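Local coordinates for pentafunctional AROM polypeptide (Schizosaccharomyces pombe, PDB 5SWV), which probably catalyses five steps of the shikimate pathway, this fragment carrying its dehydroquinate dehydratase and shikimate dehydrogenase units, at residues Arg11-Thr16 / Leu234-Leu239; Leu26-Asp31 / His222-Ser227; Ile39-Asp44 / Ser66-Ser71. One frame throughout, in Å; residues are numbered along the deposited sequence.

All three contacts belong to the type I dehydroquinase barrel. Contacts 1 and 3 start from neighbouring parallel strands, 13-17 and 38-42, and their centres lie about 17 Å apart; L15 O and E40 N, at 2.7 Å, probably form a hydrogen bond between these strands. Contact 2, about 13 Å from the centres of both, joins them: L225 CD1 packs at 3.9 Å on L15 CD1, and L29 CD1 lies 4.1 Å from L68 CD1. Contacts 2 and 3 are nested along the chain inside the loop closed by contact 1. In this fold the active site lies at the C-terminal strand ends, the end from which the loop with 222-227 departs.

Contact 1. Residues Arg11-Thr16 / Leu234-Leu239; sequences RSTFLT and LTVKQL
T13, at the start of strand 13-17, faces V236 in the first turn of helix 236-245, and their CA atoms are 8.2 Å apart, the nearest backbone approach of the two segments. The strand reaches the helix through T13, whose side chain points toward it, while F14 points away; its side chain touches A38, E40 and P219. The closest contact is between methyl groups. T13 CG2 and L239 CD2 meet tip to tip at 3.8 Å, the main touch of a small, buried interface. The T13 hydroxyl sits between the backbone N and the carbonyl carbon (chi1 70°), which leaves CG2 as the branch that meets the leucine. One turn back along the helix, V236 CG2 comes to 4.4 Å from T13 OG1, a loose methyl-to-hydroxyl approach. V236 and L239 both also rest on V220 of strand 218-220, so the helix spans the first and eighth strands, which are neighbours in the barrel.

The helix start is held by a capping box between T235, at the N-cap, and Q238. Q238 N donates to T235 OG1 over 3.2 Å. In return T235 N donates to Q238 OE1 over 2.9 Å, nearly straight at 165°, lying in the carbonyl plane on a lone pair of OE1. These reciprocal bonds tie down the first turn, from which V236 and L239 reach the strand. The barrel closes where strand 13-17 pairs with strand 218-220 through backbone bonds of F14 with T218 and V220, and the helix after the eighth strand covers this seam from outside, as in TIM barrels.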
loop_
_atom_site.group_PDB
_atom_site.type_symbol
_atom_site.label_atom_id
_atom_site.label_comp_id
_atom_site.label_asym_id
_atom_site.label_seq_id
_atom_site.Cartn_x
_atom_site.Cartn_y
_atom_site.Cartn_z
ATOM N N ARG A 11 6.607 -0.688 12.951
ATOM C CA ARG A 11 7.541 -1.481 12.146
ATOM C C ARG A 11 7.391 -1.179 10.675
ATOM O O ARG A 11 6.299 -1.325 10.128
ATOM C CB ARG A 11 7.264 -2.970 12.345
ATOM C CG ARG A 11 7.783 -3.499 13.658
ATOM C CD ARG A 11 7.238 -4.869 14.012
ATOM N NE ARG A 11 7.861 -5.280 15.277
ATOM C CZ ARG A 11 7.253 -5.403 16.462
ATOM N NH1 ARG A 11 5.933 -5.210 16.614
ATOM N NH2 ARG A 11 7.984 -5.756 17.517
ATOM N N SER A 12 8.479 -0.790 10.027
ATOM C CA SER A 12 8.487 -0.627 8.575
ATOM C C SER A 12 9.507 -1.557 7.939
ATOM O O SER A 12 10.478 -1.976 8.586
ATOM C CB SER A 12 8.750 0.831 8.174
ATOM O OG SER A 12 9.480 1.532 9.173
ATOM N N THR A 13 9.260 -1.891 6.674
ATOM C CA THR A 13 10.160 -2.727 5.884
ATOM C C THR A 13 10.211 -2.189 4.476
ATOM O O THR A 13 9.326 -1.461 4.073
ATOM C CB THR A 13 9.683 -4.190 5.814
ATOM O OG1 THR A 13 8.498 -4.277 5.020
ATOM C CG2 THR A 13 9.390 -4.746 7.202
ATOM N N PHE A 14 11.250 -2.538 3.731
ATOM C CA PHE A 14 11.311 -2.194 2.318
ATOM C C PHE A 14 11.977 -3.287 1.492
ATOM O O PHE A 14 12.911 -3.955 1.954
ATOM C CB PHE A 14 11.987 -0.848 2.092
ATOM C CG PHE A 14 13.472 -0.839 2.329
ATOM C CD1 PHE A 14 14.356 -1.185 1.307
ATOM C CD2 PHE A 14 14.001 -0.412 3.555
ATOM C CE1 PHE A 14 15.734 -1.145 1.508
ATOM C CE2 PHE A 14 15.382 -0.378 3.766
ATOM C CZ PHE A 14 16.249 -0.753 2.739
ATOM N N LEU A 15 11.468 -3.444 0.268
ATOM C CA LEU A 15 11.916 -4.465 -0.663
ATOM C C LEU A 15 13.202 -4.034 -1.346
ATOM O O LEU A 15 13.294 -2.916 -1.830
ATOM C CB LEU A 15 10.846 -4.730 -1.734
ATOM C CG LEU A 15 11.118 -5.934 -2.637
ATOM C CD1 LEU A 15 10.899 -7.233 -1.870
ATOM C CD2 LEU A 15 10.267 -5.907 -3.887
ATOM N N THR A 16 14.177 -4.941 -1.406
ATOM C CA THR A 16 15.417 -4.710 -2.147
ATOM C C THR A 16 15.256 -5.206 -3.588
ATOM O O THR A 16 15.615 -6.333 -3.912
ATOM C CB THR A 16 16.606 -5.393 -1.454
ATOM O OG1 THR A 16 16.329 -6.795 -1.265
ATOM C CG2 THR A 16 16.858 -4.749 -0.101
ATOM N N LEU A 234 16.061 -11.812 4.963
ATOM C CA LEU A 234 14.815 -12.547 5.134
ATOM C C LEU A 234 13.707 -12.020 4.224
ATOM O O LEU A 234 13.743 -10.877 3.808
ATOM C CB LEU A 234 14.357 -12.396 6.579
ATOM C CG LEU A 234 15.287 -12.967 7.645
ATOM C CD1 LEU A 234 14.797 -12.605 9.048
ATOM C CD2 LEU A 234 15.418 -14.483 7.486
ATOM N N THR A 235 12.721 -12.865 3.945
ATOM C CA THR A 235 11.508 -12.445 3.274
ATOM C C THR A 235 10.575 -11.861 4.326
ATOM O O THR A 235 10.833 -12.004 5.534
ATOM C CB THR A 235 10.806 -13.592 2.511
ATOM O OG1 THR A 235 10.347 -14.602 3.417
ATOM C CG2 THR A 235 11.726 -14.214 1.490
ATOM N N VAL A 236 9.502 -11.204 3.873
ATOM C CA VAL A 236 8.494 -10.650 4.786
ATOM C C VAL A 236 7.842 -11.751 5.612
ATOM O O VAL A 236 7.634 -11.589 6.818
ATOM C CB VAL A 236 7.424 -9.798 4.039
ATOM C CG1 VAL A 236 6.178 -9.552 4.887
ATOM C CG2 VAL A 236 8.028 -8.461 3.646
ATOM N N LYS A 237 7.518 -12.857 4.958
ATOM C CA LYS A 237 6.944 -14.004 5.648
ATOM C C LYS A 237 7.858 -14.517 6.766
ATOM O O LYS A 237 7.426 -14.732 7.900
ATOM C CB LYS A 237 6.682 -15.127 4.663
ATOM C CG LYS A 237 5.845 -16.222 5.272
ATOM C CD LYS A 237 5.693 -17.373 4.308
ATOM C CE LYS A 237 4.641 -18.342 4.810
ATOM N NZ LYS A 237 4.979 -19.732 4.416
ATOM N N GLN A 238 9.119 -14.709 6.414
ATOM C CA GLN A 238 10.112 -15.183 7.355
ATOM C C GLN A 238 10.282 -14.208 8.494
ATOM O O GLN A 238 10.403 -14.613 9.652
ATOM C CB GLN A 238 11.455 -15.361 6.658
ATOM C CG GLN A 238 11.509 -16.509 5.660
ATOM C CD GLN A 238 12.879 -16.621 4.996
ATOM O OE1 GLN A 238 13.380 -15.685 4.351
ATOM N NE2 GLN A 238 13.509 -17.779 5.171
ATOM N N LEU A 239 10.299 -12.923 8.154
ATOM C CA LEU A 239 10.521 -11.874 9.136
ATOM C C LEU A 239 9.442 -11.872 10.191
ATOM O O LEU A 239 9.746 -11.742 11.364
ATOM C CB LEU A 239 10.598 -10.497 8.477
ATOM C CG LEU A 239 10.893 -9.306 9.408
ATOM C CD1 LEU A 239 12.262 -9.406 10.062
ATOM C CD2 LEU A 239 10.785 -7.989 8.645
#

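Contact 2. Residues Leu26-Asp31 / His222-Ser227; sequences LPTLRD and HPLLPS
L224 lays its CD1 methyl across T28, 3.9 Å from T28 CB and 4.0 Å from T28 CG2, the two side chains crossing at a slant. The contact lies at the surface of the TIM barrel, where the loop following strand 218-220 meets the N-terminal end of helix 29-32. On the loop, H222 to L225 form a type I beta turn, closed by L225 N donating to H222 O; the side chains of H222 and L224 both set out toward segment 26-31. T28 occupies the N-cap position, although its hydroxyl makes no capping bond, and it meets L224 through carbon alone. H222 CG is anti to the backbone N (chi1 -172°), which carries the imidazole toward D31. There H222 NE2 lies 3.6 Å from D31 O, a van der Waals neighbour rather than a hydrogen bond. The D31 carboxylate is farther off, and its side chain touches P521 from the dehydrogenase part of the chain. Both H222 and L224 also touch V32, the next residue of the helix. Within the loop, L224 N makes a weak bond to H222 ND1, and P223 CD sits 3.3 Å above one face of the ring, offset toward its rim.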
loop_
_atom_site.group_PDB
_atom_site.type_symbol
_atom_site.label_atom_id
_atom_site.label_comp_id
_atom_site.label_asym_id
_atom_site.label_seq_id
_atom_site.Cartn_x
_atom_site.Cartn_y
_atom_site.Cartn_z
ATOM N N LEU A 26 7.571 -6.364 -13.423
ATOM C CA LEU A 26 6.186 -5.915 -13.568
ATOM C C LEU A 26 5.128 -7.009 -13.468
ATOM O O LEU A 26 4.166 -6.831 -12.744
ATOM C CB LEU A 26 5.969 -5.128 -14.858
ATOM C CG LEU A 26 6.660 -3.771 -15.003
ATOM C CD1 LEU A 26 6.218 -3.124 -16.311
ATOM C CD2 LEU A 26 6.409 -2.845 -13.814
ATOM N N PRO A 27 5.284 -8.133 -14.183
ATOM C CA PRO A 27 4.214 -9.139 -14.062
ATOM C C PRO A 27 3.808 -9.469 -12.617
ATOM O O PRO A 27 2.635 -9.356 -12.279
ATOM C CB PRO A 27 4.806 -10.361 -14.772
ATOM C CG PRO A 27 5.721 -9.781 -15.803
ATOM C CD PRO A 27 6.272 -8.503 -15.215
ATOM N N THR A 28 4.784 -9.795 -11.775
ATOM C CA THR A 28 4.561 -10.232 -10.390
ATOM C C THR A 28 4.730 -9.134 -9.314
ATOM O O THR A 28 4.727 -9.435 -8.122
ATOM C CB THR A 28 5.571 -11.336 -10.056
ATOM O OG1 THR A 28 6.914 -10.800 -10.166
ATOM C CG2 THR A 28 5.388 -12.517 -10.994
ATOM N N LEU A 29 4.862 -7.876 -9.732
ATOM C CA LEU A 29 5.147 -6.746 -8.825
ATOM C C LEU A 29 4.172 -6.617 -7.665
ATOM O O LEU A 29 4.554 -6.202 -6.572
ATOM C CB LEU A 29 5.149 -5.422 -9.595
ATOM C CG LEU A 29 5.563 -4.179 -8.793
ATOM C CD1 LEU A 29 7.061 -4.182 -8.555
ATOM C CD2 LEU A 29 5.145 -2.891 -9.483
ATOM N N ARG A 30 2.913 -6.945 -7.914
ATOM C CA ARG A 30 1.897 -6.868 -6.872
ATOM C C ARG A 30 2.077 -7.931 -5.796
ATOM O O ARG A 30 1.715 -7.698 -4.652
ATOM C CB ARG A 30 0.509 -6.934 -7.487
ATOM C CG ARG A 30 0.249 -5.699 -8.319
ATOM C CD ARG A 30 -1.046 -5.803 -9.074
ATOM N NE ARG A 30 -1.167 -4.720 -10.046
ATOM C CZ ARG A 30 -2.279 -4.422 -10.726
ATOM N NH1 ARG A 30 -3.408 -5.117 -10.551
ATOM N NH2 ARG A 30 -2.267 -3.408 -11.594
ATOM N N ASP A 31 2.644 -9.081 -6.163
ATOM C CA ASP A 31 2.973 -10.143 -5.207
ATOM C C ASP A 31 4.280 -9.880 -4.434
ATOM O O ASP A 31 4.348 -10.130 -3.222
ATOM C CB ASP A 31 3.035 -11.510 -5.920
ATOM C CG ASP A 31 1.674 -11.937 -6.563
ATOM O OD1 ASP A 31 0.577 -11.536 -6.081
ATOM O OD2 ASP A 31 1.714 -12.707 -7.554
ATOM N N HIS A 222 12.161 -11.380 -1.517
ATOM C CA HIS A 222 11.015 -12.236 -1.854
ATOM C C HIS A 222 11.472 -13.374 -2.787
ATOM O O HIS A 222 12.373 -13.165 -3.599
ATOM C CB HIS A 222 9.943 -11.377 -2.516
ATOM C CG HIS A 222 8.645 -12.082 -2.747
ATOM N ND1 HIS A 222 8.414 -12.869 -3.855
ATOM C CD2 HIS A 222 7.501 -12.104 -2.025
ATOM C CE1 HIS A 222 7.187 -13.353 -3.807
ATOM N NE2 HIS A 222 6.613 -12.907 -2.703
ATOM N N PRO A 223 10.879 -14.584 -2.675
ATOM C CA PRO A 223 11.414 -15.754 -3.432
ATOM C C PRO A 223 11.541 -15.614 -4.964
ATOM O O PRO A 223 12.376 -16.290 -5.586
ATOM C CB PRO A 223 10.418 -16.867 -3.086
ATOM C CG PRO A 223 9.916 -16.506 -1.725
ATOM C CD PRO A 223 9.854 -15.006 -1.691
ATOM N N LEU A 224 10.699 -14.764 -5.541
ATOM C CA LEU A 224 10.706 -14.442 -6.963
ATOM C C LEU A 224 11.822 -13.491 -7.422
ATOM O O LEU A 224 12.104 -13.418 -8.622
ATOM C CB LEU A 224 9.342 -13.864 -7.369
ATOM C CG LEU A 224 8.130 -14.793 -7.140
ATOM C CD1 LEU A 224 6.838 -14.150 -7.624
ATOM C CD2 LEU A 224 8.319 -16.174 -7.779
ATOM N N LEU A 225 12.457 -12.770 -6.502
ATOM C CA LEU A 225 13.585 -11.927 -6.869
ATOM C C LEU A 225 14.763 -12.840 -7.143
ATOM O O LEU A 225 14.815 -13.938 -6.600
ATOM C CB LEU A 225 13.919 -10.944 -5.761
ATOM C CG LEU A 225 12.798 -10.003 -5.326
ATOM C CD1 LEU A 225 13.363 -8.925 -4.417
ATOM C CD2 LEU A 225 12.109 -9.367 -6.517
ATOM N N PRO A 226 15.702 -12.409 -8.002
ATOM C CA PRO A 226 16.745 -13.339 -8.419
ATOM C C PRO A 226 17.732 -13.733 -7.321
ATOM O O PRO A 226 18.308 -14.814 -7.398
ATOM C CB PRO A 226 17.444 -12.602 -9.563
ATOM C CG PRO A 226 17.201 -11.174 -9.282
ATOM C CD PRO A 226 15.834 -11.106 -8.676
ATOM N N SER A 227 17.915 -12.891 -6.307
ATOM C CA SER A 227 18.897 -13.173 -5.249
ATOM C C SER A 227 18.661 -12.293 -4.037
ATOM O O SER A 227 17.935 -11.299 -4.130
ATOM C CB SER A 227 20.336 -12.958 -5.763
ATOM O OG SER A 227 20.503 -11.695 -6.388
#

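Contact 3. Residues Ile39-Asp44 / Ser66-Ser71; sequences IEVRVD and SLLRCS
This is a buried apolar contact between the second strand of the barrel, 38-42, and the end of helix 58-69 that lies against it. L68 is the helix residue that bridges the gap, and it uses both of its methyl groups. L68 CD2 meets V41 CG2 tip to tip at 3.6 Å, while L68 CD1 comes to 4.4 Å from I39 CD1, a looser touch. The backbones stand well apart, with V41 CA and L68 CA at 9.4 Å, so the leucine has to span the distance; its CG is anti to the backbone N (chi1 171°), which extends it toward the strand. I22 and I76 press on the same leucine. I39 and V41 point toward the helix, and E40 between them points away; its side chain touches F14 and T16, and E40 OE2 is hydrogen-bonded to T79 OG1.

Strand 38-42, helix 58-69 and strand 76-79 form one beta-alpha-beta unit, whose parallel strands are joined by backbone bonds of I39 and V41 with I77. The helix runs along the outside of this pair, as in other TIM barrels, and R69 of the same helix makes a salt bridge to D110.

Beyond V41, R42 and D44 of the same segment form a salt bridge. R42 grips D44 side-on, one nitrogen to each oxygen. R42 NE donates to D44 OD1 over 2.8 Å, in the guanidinium plane. R42 NH2 donates to D44 OD2, 15° out of that plane. Both oxygens use their syn lone pairs, the geometry of a bidentate salt bridge. Two bonds on one carboxylate fix the rotation of both groups, and D44 OD2 also accepts from L88 N.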
loop_
_atom_site.group_PDB
_atom_site.type_symbol
_atom_site.label_atom_id
_atom_site.label_comp_id
_atom_site.label_asym_id
_atom_site.label_seq_id
_atom_site.Cartn_x
_atom_site.Cartn_y
_atom_site.Cartn_z
ATOM N N ILE A 39 10.140 0.604 -1.760
ATOM C CA ILE A 39 10.911 -0.213 -2.687
ATOM C C ILE A 39 12.263 0.446 -2.903
ATOM O O ILE A 39 12.348 1.602 -3.317
ATOM C CB ILE A 39 10.197 -0.336 -4.040
ATOM C CG1 ILE A 39 8.797 -0.890 -3.854
ATOM C CG2 ILE A 39 10.933 -1.260 -4.997
ATOM C CD1 ILE A 39 8.014 -0.912 -5.150
ATOM N N GLU A 40 13.322 -0.286 -2.600
ATOM C CA GLU A 40 14.653 0.113 -2.987
ATOM C C GLU A 40 14.915 -0.406 -4.381
ATOM O O GLU A 40 14.814 -1.604 -4.630
ATOM C CB GLU A 40 15.677 -0.467 -2.031
ATOM C CG GLU A 40 17.089 0.030 -2.262
ATOM C CD GLU A 40 18.043 -0.462 -1.192
ATOM O OE1 GLU A 40 18.281 -1.697 -1.145
ATOM O OE2 GLU A 40 18.545 0.378 -0.400
ATOM N N VAL A 41 15.232 0.497 -5.296
ATOM C CA VAL A 41 15.733 0.102 -6.585
ATOM C C VAL A 41 17.230 0.075 -6.417
ATOM O O VAL A 41 17.855 1.109 -6.184
ATOM C CB VAL A 41 15.372 1.094 -7.695
ATOM C CG1 VAL A 41 15.967 0.620 -9.022
ATOM C CG2 VAL A 41 13.859 1.261 -7.793
ATOM N N ARG A 42 17.787 -1.123 -6.498
ATOM C CA ARG A 42 19.212 -1.312 -6.460
ATOM C C ARG A 42 19.724 -1.016 -7.857
ATOM O O ARG A 42 19.706 -1.881 -8.759
ATOM C CB ARG A 42 19.569 -2.731 -5.996
ATOM C CG ARG A 42 19.422 -2.920 -4.495
ATOM C CD ARG A 42 20.508 -2.203 -3.694
ATOM N NE ARG A 42 21.864 -2.677 -4.025
ATOM C CZ ARG A 42 22.510 -3.689 -3.425
ATOM N NH1 ARG A 42 21.977 -4.396 -2.425
ATOM N NH2 ARG A 42 23.723 -4.013 -3.837
ATOM N N VAL A 43 20.177 0.225 -8.014
ATOM C CA VAL A 43 20.562 0.771 -9.305
ATOM C C VAL A 43 21.826 0.066 -9.796
ATOM O O VAL A 43 21.999 -0.159 -11.005
ATOM C CB VAL A 43 20.774 2.297 -9.210
ATOM C CG1 VAL A 43 21.277 2.865 -10.530
ATOM C CG2 VAL A 43 19.481 2.991 -8.793
ATOM N N ASP A 44 22.691 -0.312 -8.854
ATOM C CA ASP A 44 23.878 -1.111 -9.182
ATOM C C ASP A 44 23.578 -2.452 -9.885
ATOM O O ASP A 44 24.423 -2.945 -10.638
ATOM C CB ASP A 44 24.795 -1.296 -7.954
ATOM C CG ASP A 44 24.108 -1.991 -6.783
ATOM O OD1 ASP A 44 23.102 -1.434 -6.258
ATOM O OD2 ASP A 44 24.596 -3.083 -6.375
ATOM N N SER A 66 10.705 5.676 -13.838
ATOM C CA SER A 66 9.335 6.099 -14.166
ATOM C C SER A 66 8.469 4.895 -14.528
ATOM O O SER A 66 7.316 4.835 -14.115
ATOM C CB SER A 66 9.284 7.209 -15.240
ATOM O OG SER A 66 10.179 6.956 -16.293
ATOM N N LEU A 67 9.028 3.930 -15.258
ATOM C CA LEU A 67 8.310 2.691 -15.588
ATOM C C LEU A 67 7.767 2.007 -14.329
ATOM O O LEU A 67 6.653 1.473 -14.334
ATOM C CB LEU A 67 9.214 1.732 -16.382
ATOM C CG LEU A 67 8.624 0.425 -16.925
ATOM C CD1 LEU A 67 7.468 0.678 -17.884
ATOM C CD2 LEU A 67 9.698 -0.395 -17.623
ATOM N N LEU A 68 8.541 2.054 -13.249
ATOM C CA LEU A 68 8.130 1.480 -11.972
ATOM C C LEU A 68 7.046 2.334 -11.307
ATOM O O LEU A 68 6.025 1.808 -10.829
ATOM C CB LEU A 68 9.348 1.335 -11.052
ATOM C CG LEU A 68 9.108 0.942 -9.601
ATOM C CD1 LEU A 68 8.541 -0.461 -9.537
ATOM C CD2 LEU A 68 10.388 1.068 -8.794
ATOM N N ARG A 69 7.267 3.647 -11.270
ATOM C CA ARG A 69 6.271 4.588 -10.724
ATOM C C ARG A 69 4.877 4.509 -11.363
ATOM O O ARG A 69 3.907 4.854 -10.723
ATOM C CB ARG A 69 6.780 6.031 -10.797
ATOM C CG ARG A 69 7.759 6.396 -9.696
ATOM C CD ARG A 69 7.448 7.793 -9.207
ATOM N NE ARG A 69 8.351 8.309 -8.175
ATOM C CZ ARG A 69 8.279 8.059 -6.860
ATOM N NH1 ARG A 69 7.363 7.233 -6.334
ATOM N NH2 ARG A 69 9.162 8.637 -6.049
ATOM N N CYS A 70 4.794 4.066 -12.613
ATOM C CA CYS A 70 3.511 3.790 -13.271
ATOM C C CYS A 70 2.868 2.462 -12.856
ATOM O O CYS A 70 1.737 2.193 -13.253
ATOM C CB CYS A 70 3.658 3.843 -14.813
ATOM S SG CYS A 70 3.814 5.531 -15.474
ATOM N N SER A 71 3.582 1.613 -12.117
ATOM C CA SER A 71 3.035 0.341 -11.663
ATOM C C SER A 71 2.844 0.261 -10.160
ATOM O O SER A 71 2.297 -0.724 -9.682
ATOM C CB SER A 71 3.932 -0.802 -12.130
ATOM O OG SER A 71 3.907 -0.928 -13.544
#